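PDB 2VPT: lipolytic enzyme from Clostridium thermocellum, which probably removes acetyl groups from xylan as an esterase of carbohydrate esterase family 3, here represented by the catalytic domain of a longer cellulosomal protein. Local coordinates for residues 25-28 / 29-33. Sequence-based numbering, arbitrary orientation. Where two conformers were deposited one is given.
Sequences GSYR and TELYR
Y27 and L31, four residues apart where the chain enters helix 28-37, lie side by side, both buried. The L31 methyl CD2 meets the edge of the Y27 ring, near its plane, 3.8 Å from CE1. Y27 CG sits between its own backbone N and carbonyl carbon (chi1 66°), bringing the ring alongside L31; W191 of helix 181-203 stacks on this ring, and F88 touches both side chains. Backbone bonds close the turn: L31 N to Y27 O at 3.0 Å and Y32 N to R28 O at 2.9 Å. The looser side runs past T29 and E30, both partly exposed. There a water bridges S26 O (2.8 Å) and E30 N (2.9 Å), standing in for a direct turn bond. T29 N reaches G25 O only weakly, at 3.4 Å. R28 folds back, bent at chi3 (-73°), until G25 O sits over the centre of one face of its guanidinium, 3.5 Å from R28 CZ; the guanidinium nitrogens bond to the carbonyls of T16, M24 and S50. In this SGNH-type domain, the first-turn N-H groups thus rely on loop carbonyls and one water, while R28 ties the helix start to three backbone carbonyls beyond it.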
# COMPACT_ATOMS: atom_id res chain seq x y z
N GLY A 25 -5.03 1.15 5.30
CA GLY A 25 -6.21 0.35 5.61
C GLY A 25 -7.50 0.90 5.02
O GLY A 25 -8.51 0.17 4.99
N SER A 26 -7.50 2.14 4.52
CA SER A 26 -8.67 2.70 3.90
C SER A 26 -9.88 2.57 4.83
O SER A 26 -9.74 2.70 6.05
CB SER A 26 -8.86 1.98 2.53
OG SER A 26 -10.04 2.35 1.84
N TYR A 27 -11.06 2.38 4.25
CA TYR A 27 -12.26 2.14 5.02
C TYR A 27 -12.34 0.70 5.51
O TYR A 27 -13.26 0.34 6.24
CB TYR A 27 -13.51 2.47 4.17
CG TYR A 27 -13.71 1.57 2.96
CD1 TYR A 27 -14.40 0.37 3.08
CD2 TYR A 27 -13.20 1.91 1.71
CE1 TYR A 27 -14.58 -0.47 2.01
CE2 TYR A 27 -13.36 1.05 0.62
CZ TYR A 27 -14.06 -0.14 0.77
OH TYR A 27 -14.27 -1.00 -0.27
N ARG A 28 -11.41 -0.14 5.05
CA ARG A 28 -11.47 -1.58 5.34
C ARG A 28 -11.27 -1.87 6.83
O ARG A 28 -11.92 -2.76 7.38
CB ARG A 28 -10.46 -2.34 4.47
CG ARG A 28 -10.86 -2.31 2.98
CD ARG A 28 -9.78 -2.79 2.06
NE ARG A 28 -8.66 -1.86 1.90
CZ ARG A 28 -7.45 -1.99 2.45
NH1 ARG A 28 -7.12 -2.98 3.27
NH2 ARG A 28 -6.56 -1.06 2.19
N THR A 29 -10.42 -1.10 7.49
CA THR A 29 -10.14 -1.32 8.93
C THR A 29 -11.43 -1.21 9.74
O THR A 29 -11.83 -2.13 10.46
CB THR A 29 -9.12 -0.31 9.43
OG1 THR A 29 -7.96 -0.38 8.59
CG2 THR A 29 -8.72 -0.60 10.88
N GLU A 30 -12.10 -0.07 9.62
CA GLU A 30 -13.32 0.15 10.41
C GLU A 30 -14.48 -0.70 9.90
O GLU A 30 -15.29 -1.20 10.68
CB GLU A 30 -13.66 1.63 10.44
CG GLU A 30 -14.91 2.03 11.22
CD GLU A 30 -14.79 1.77 12.71
OE1 GLU A 30 -13.66 1.68 13.23
OE2 GLU A 30 -15.86 1.67 13.36
N LEU A 31 -14.60 -0.87 8.58
CA LEU A 31 -15.74 -1.63 8.09
C LEU A 31 -15.64 -3.09 8.51
O LEU A 31 -16.65 -3.71 8.84
CB LEU A 31 -15.87 -1.51 6.57
CG LEU A 31 -17.10 -2.19 5.96
CD1 LEU A 31 -18.40 -1.63 6.54
CD2 LEU A 31 -17.09 -2.00 4.45
N TYR A 32 -14.43 -3.66 8.52
CA TYR A 32 -14.25 -5.03 8.98
C TYR A 32 -14.73 -5.18 10.42
O TYR A 32 -15.39 -6.17 10.75
CB TYR A 32 -12.79 -5.47 8.85
CG TYR A 32 -12.59 -6.95 9.06
CD1 TYR A 32 -12.83 -7.85 8.04
CD2 TYR A 32 -12.21 -7.45 10.30
CE1 TYR A 32 -12.69 -9.20 8.22
CE2 TYR A 32 -12.05 -8.79 10.49
CZ TYR A 32 -12.29 -9.67 9.47
OH TYR A 32 -12.14 -11.04 9.63
N ARG A 33 -14.42 -4.19 11.24
CA ARG A 33 -14.89 -4.16 12.63
C ARG A 33 -16.41 -4.15 12.69
O ARG A 33 -17.02 -4.95 13.39
CB ARG A 33 -14.38 -2.93 13.38
CG ARG A 33 -12.89 -2.94 13.67
CD ARG A 33 -12.48 -1.86 14.63
NE ARG A 33 -12.97 -2.13 15.98
CZ ARG A 33 -12.63 -1.45 17.07
NH1 ARG A 33 -11.79 -0.42 17.01
NH2 ARG A 33 -13.15 -1.79 18.24
O HOH W 1 -11.29 2.41 8.35